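Long-range contacts in glucosamine--fructose-6-phosphate aminotransferase [isomerizing] (Francisella tularensis subsp. tularensis, PDB 3TBF), which probably converts fructose 6-phosphate to glucosamine 6-phosphate with glutamine as the nitrogen donor, this C-terminal fragment being the sugar-phosphate isomerase half: residues C62-N67 against A246-E251; S111-D116 against N140-R145. All blocks are in the same frame, centred on the assembly; numbering follows the deposited sequence.

Contact 1 of 2, residues C62-N67 against A246-E251; sequences CGTSYN and ALKLKE
L247 and T64 meet at nearly a right angle, with the CD2 methyl of L247 lying 3.2 Å from T64 OG1, a tight approach of a methyl to a hydroxyl. The leucine reaches this far because its CG is anti to the backbone N (chi1 174°), which extends the branch toward the other helix. CD2 also lies 3.7 Å from N67 ND2 and 4.2 Å from G63 C, so one methyl packs against the first turn of helix 63-80. K248 comes in from the flank: its chain is bent at three successive torsions and brings NZ to within 2.8 Å of T64 OG1, to which it donates a hydrogen bond. The two helices belong to different SIS domains of the chain and run nearly antiparallel, at 164°, with segment axes 11.4 Å apart; side chains therefore bridge the interface between the domains. Polar ends here converge on E244, one turn before K248: its OE2 pairs with both K248 NZ and T64 OG1, while OE1 accepts from N67 ND2. The ammonium has a further acceptor in S163 O, and E251 OE1 lies at a long salt-bridge distance of 3.9 Å from K248 NZ.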
loop_
_atom_site.group_PDB
_atom_site.type_symbol
_atom_site.label_atom_id
_atom_site.label_comp_id
_atom_site.label_asym_id
_atom_site.label_seq_id
_atom_site.Cartn_x
_atom_site.Cartn_y
_atom_site.Cartn_z
ATOM N N CYS A 62 -0.912 4.304 11.903
ATOM C CA CYS A 62 -2.010 3.569 11.378
ATOM C C CYS A 62 -3.164 4.470 10.921
ATOM O O CYS A 62 -3.248 5.638 11.317
ATOM C CB CYS A 62 -2.412 2.478 12.356
ATOM S SG CYS A 62 -3.377 3.092 13.607
ATOM N N GLY A 63 -3.953 3.967 9.973
ATOM C CA GLY A 63 -5.126 4.623 9.491
ATOM C C GLY A 63 -4.805 5.921 8.815
ATOM O O GLY A 63 -3.904 6.028 8.036
ATOM N N THR A 64 -5.542 6.943 9.183
ATOM C CA THR A 64 -5.408 8.254 8.621
ATOM C C THR A 64 -4.019 8.839 8.824
ATOM O O THR A 64 -3.511 9.553 7.936
ATOM C CB THR A 64 -6.460 9.159 9.282
ATOM O OG1 THR A 64 -7.700 8.926 8.623
ATOM C CG2 THR A 64 -6.130 10.587 9.143
ATOM N N SER A 65 -3.423 8.577 9.985
ATOM C CA SER A 65 -2.076 9.034 10.264
ATOM C C SER A 65 -1.042 8.351 9.333
ATOM O O SER A 65 -0.043 8.942 8.921
ATOM C CB SER A 65 -1.760 8.792 11.749
ATOM O OG SER A 65 -2.673 9.563 12.598
ATOM N N TYR A 66 -1.313 7.123 8.933
ATOM C CA TYR A 66 -0.451 6.483 7.986
ATOM C C TYR A 66 -0.602 7.133 6.614
ATOM O O TYR A 66 0.398 7.387 5.942
ATOM C CB TYR A 66 -0.710 4.980 7.965
ATOM C CG TYR A 66 -0.118 4.211 6.837
ATOM C CD1 TYR A 66 1.200 3.822 6.873
ATOM C CD2 TYR A 66 -0.896 3.848 5.758
ATOM C CE1 TYR A 66 1.749 3.092 5.847
ATOM C CE2 TYR A 66 -0.383 3.121 4.713
ATOM C CZ TYR A 66 0.934 2.739 4.763
ATOM O OH TYR A 66 1.443 2.028 3.707
ATOM N N ASN A 67 -1.823 7.460 6.220
ATOM C CA ASN A 67 -2.011 8.208 4.990
ATOM C C ASN A 67 -1.275 9.553 4.997
ATOM O O ASN A 67 -0.696 9.948 3.992
ATOM C CB ASN A 67 -3.485 8.388 4.729
ATOM C CG ASN A 67 -4.192 7.067 4.534
ATOM O OD1 ASN A 67 -3.569 6.089 4.202
ATOM N ND2 ASN A 67 -5.491 7.023 4.820
ATOM N N ALA A 246 -10.973 7.933 0.336
ATOM C CA ALA A 246 -11.708 6.654 0.297
ATOM C C ALA A 246 -11.943 6.169 1.678
ATOM O O ALA A 246 -12.986 5.630 1.955
ATOM C CB ALA A 246 -10.962 5.577 -0.534
ATOM N N LEU A 247 -10.964 6.335 2.546
ATOM C CA LEU A 247 -11.115 5.931 3.924
ATOM C C LEU A 247 -12.253 6.682 4.567
ATOM O O LEU A 247 -13.041 6.089 5.279
ATOM C CB LEU A 247 -9.821 6.202 4.691
ATOM C CG LEU A 247 -9.860 5.969 6.195
ATOM C CD1 LEU A 247 -10.167 4.437 6.388
ATOM C CD2 LEU A 247 -8.542 6.413 6.869
ATOM N N LYS A 248 -12.363 7.994 4.346
ATOM C CA LYS A 248 -13.501 8.728 4.983
ATOM C C LYS A 248 -14.845 8.208 4.452
ATOM O O LYS A 248 -15.776 8.008 5.223
ATOM C CB LYS A 248 -13.500 10.237 4.797
ATOM C CG LYS A 248 -12.229 11.023 5.118
ATOM C CD LYS A 248 -11.904 11.126 6.568
ATOM C CE LYS A 248 -11.157 9.907 7.104
ATOM N NZ LYS A 248 -10.085 10.346 8.087
ATOM N N LEU A 249 -14.964 8.036 3.153
ATOM C CA LEU A 249 -16.241 7.633 2.597
ATOM C C LEU A 249 -16.663 6.300 3.146
ATOM O O LEU A 249 -17.806 6.119 3.535
ATOM C CB LEU A 249 -16.175 7.566 1.071
ATOM C CG LEU A 249 -17.522 7.362 0.389
ATOM C CD1 LEU A 249 -18.395 8.466 0.776
ATOM C CD2 LEU A 249 -17.357 7.284 -1.142
ATOM N N LYS A 250 -15.725 5.374 3.200
ATOM C CA LYS A 250 -15.967 4.033 3.675
ATOM C C LYS A 250 -16.362 4.061 5.155
ATOM O O LYS A 250 -17.368 3.466 5.564
ATOM C CB LYS A 250 -14.659 3.252 3.447
ATOM C CG LYS A 250 -14.608 1.822 3.820
ATOM C CD LYS A 250 -13.375 1.115 3.224
ATOM C CE LYS A 250 -12.084 1.969 3.236
ATOM N NZ LYS A 250 -10.861 1.194 2.851
ATOM N N GLU A 251 -15.587 4.804 5.931
ATOM C CA GLU A 251 -15.675 4.854 7.389
ATOM C C GLU A 251 -16.996 5.388 7.886
ATOM O O GLU A 251 -17.429 4.971 8.943
ATOM C CB GLU A 251 -14.567 5.784 7.940
ATOM C CG GLU A 251 -14.033 5.543 9.359
ATOM C CD GLU A 251 -12.692 6.322 9.656
ATOM O OE1 GLU A 251 -12.311 7.247 8.899
ATOM O OE2 GLU A 251 -12.002 6.004 10.658
#

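Contact 2 of 2, residues S111-D116 against N140-R145; sequences SGETAD and NSSLVR
E113 turns its carboxylate onto S142 and grips it with both oxygens. OE1 accepts from S142 OG at 2.6 Å through its syn lone pair, whereas OE2 takes the backbone N of S142 at 2.9 Å from well above the carboxylate plane. Although CB of E113 points away from segment 140-145, CG sits beside the backbone N (chi1 -58°) and the bend at chi2 (-58°) brings the carboxylate back; S142 carries OG beside its own backbone N, where hydroxyl and amide can be reached together. Next to this pair, L143 N donates to G112 O at 3.0 Å. Two amides of the first turn of helix 142-146 are thus satisfied from the other loop, and the positive helix end would probably favour the negative carboxylate. L143 lays CD1 against G112 CA at 3.6 Å, and S141 OG, which is bonded to V138 O, also sits close to that glycine. R145 holds the rim of one guanidinium face over S141 C and S142 N, and a water links its NH2 to E113 OE2. The turn after strand 103-109 thereby meets the start of helix 142-146, with L143 inserted between that strand, strand 129-136 and helix 115-124.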
loop_
_atom_site.group_PDB
_atom_site.type_symbol
_atom_site.label_atom_id
_atom_site.label_comp_id
_atom_site.label_asym_id
_atom_site.label_seq_id
_atom_site.Cartn_x
_atom_site.Cartn_y
_atom_site.Cartn_z
ATOM N N SER A 111 -4.154 10.780 19.174
ATOM C CA SER A 111 -4.345 10.570 20.593
ATOM C C SER A 111 -3.068 10.384 21.361
ATOM O O SER A 111 -3.050 10.584 22.555
ATOM C CB SER A 111 -5.187 9.282 20.803
ATOM O OG SER A 111 -4.484 8.137 20.375
ATOM N N GLY A 112 -2.030 9.928 20.698
ATOM C CA GLY A 112 -0.802 9.478 21.373
ATOM C C GLY A 112 -0.862 8.178 22.177
ATOM O O GLY A 112 0.080 7.863 22.929
ATOM N N GLU A 113 -1.947 7.423 22.021
ATOM C CA GLU A 113 -2.147 6.166 22.748
ATOM C C GLU A 113 -2.349 4.942 21.815
ATOM O O GLU A 113 -2.543 3.858 22.267
ATOM C CB GLU A 113 -3.342 6.296 23.700
ATOM C CG GLU A 113 -3.261 7.415 24.756
ATOM C CD GLU A 113 -2.001 7.298 25.686
ATOM O OE1 GLU A 113 -1.474 6.175 25.864
ATOM O OE2 GLU A 113 -1.526 8.332 26.232
ATOM N N THR A 114 -2.311 5.132 20.516
ATOM C CA THR A 114 -2.635 4.111 19.551
ATOM C C THR A 114 -1.716 2.912 19.810
ATOM O O THR A 114 -0.466 3.033 19.741
ATOM C CB THR A 114 -2.376 4.690 18.135
ATOM O OG1 THR A 114 -3.167 5.876 17.952
ATOM C CG2 THR A 114 -2.658 3.688 17.023
ATOM N N ALA A 115 -2.324 1.771 20.137
ATOM C CA ALA A 115 -1.590 0.610 20.648
ATOM C C ALA A 115 -0.397 0.199 19.780
ATOM O O ALA A 115 0.747 0.191 20.226
ATOM C CB ALA A 115 -2.526 -0.559 20.800
ATOM N N ASP A 116 -0.663 -0.139 18.541
ATOM C CA ASP A 116 0.383 -0.643 17.663
ATOM C C ASP A 116 1.519 0.365 17.397
ATOM O O ASP A 116 2.703 0.009 17.396
ATOM C CB ASP A 116 -0.241 -1.094 16.345
ATOM C CG ASP A 116 -1.066 -2.404 16.485
ATOM O OD1 ASP A 116 -0.721 -3.283 17.321
ATOM O OD2 ASP A 116 -2.052 -2.554 15.720
ATOM N N ASN A 140 1.325 15.131 26.782
ATOM C CA ASN A 140 1.144 14.248 27.919
ATOM C C ASN A 140 0.359 12.978 27.529
ATOM O O ASN A 140 -0.660 12.627 28.116
ATOM C CB ASN A 140 0.484 14.949 29.111
ATOM C CG ASN A 140 0.533 14.081 30.355
ATOM O OD1 ASN A 140 1.570 13.459 30.621
ATOM N ND2 ASN A 140 -0.599 13.960 31.079
ATOM N N SER A 141 0.851 12.314 26.502
ATOM C CA SER A 141 0.310 11.051 26.054
ATOM C C SER A 141 1.510 10.129 26.068
ATOM O O SER A 141 2.612 10.591 26.149
ATOM C CB SER A 141 -0.294 11.196 24.661
ATOM O OG SER A 141 0.656 11.732 23.763
ATOM N N SER A 142 1.288 8.835 26.045
ATOM C CA SER A 142 2.376 7.879 26.114
ATOM C C SER A 142 3.372 8.126 24.991
ATOM O O SER A 142 4.571 8.135 25.227
ATOM C CB SER A 142 1.835 6.467 25.997
ATOM O OG SER A 142 0.832 6.228 26.952
ATOM N N LEU A 143 2.871 8.349 23.779
ATOM C CA LEU A 143 3.738 8.614 22.648
ATOM C C LEU A 143 4.623 9.853 22.818
ATOM O O LEU A 143 5.803 9.818 22.467
ATOM C CB LEU A 143 2.930 8.742 21.368
ATOM C CG LEU A 143 2.589 7.440 20.645
ATOM C CD1 LEU A 143 1.732 7.809 19.432
ATOM C CD2 LEU A 143 3.802 6.610 20.229
ATOM N N VAL A 144 4.051 10.942 23.317
ATOM C CA VAL A 144 4.834 12.133 23.620
ATOM C C VAL A 144 5.839 11.882 24.749
ATOM O O VAL A 144 7.001 12.220 24.630
ATOM C CB VAL A 144 3.927 13.301 23.960
ATOM C CG1 VAL A 144 4.752 14.495 24.476
ATOM C CG2 VAL A 144 3.013 13.665 22.751
ATOM N N ARG A 145 5.417 11.247 25.820
ATOM C CA ARG A 145 6.341 10.992 26.930
ATOM C C ARG A 145 7.493 10.067 26.535
ATOM O O ARG A 145 8.630 10.253 26.912
ATOM C CB ARG A 145 5.602 10.434 28.149
ATOM C CG ARG A 145 4.562 11.416 28.717
ATOM C CD ARG A 145 3.952 10.898 30.040
ATOM N NE ARG A 145 3.379 9.567 29.881
ATOM C CZ ARG A 145 2.099 9.288 29.706
ATOM N NH1 ARG A 145 1.193 10.244 29.655
ATOM N NH2 ARG A 145 1.726 8.022 29.590
HETATM O O HOH W 1 -1.050 8.512 28.955
#

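In the fold
Contact 1 joins the two SIS domains, while contact 2 lies wholly within the first, between two connections at one end of its parallel sheet. Their centres are 19 Å apart, yet they touch where C62 SG packs 3.5 Å from T114 CG2. Strands 56-61 and 103-109 are neighbours in that sheet, so the turns leading out of them, 62-67 and 111-116, lie side by side. As in related glucosamine-6-phosphate synthases, the serine- and threonine-rich loop holding S111 and T114 probably binds the sugar phosphate, which would put contact 2 beside the substrate pocket. C62 also packs on E264 of the second subunit, which places this region near the dimer interface.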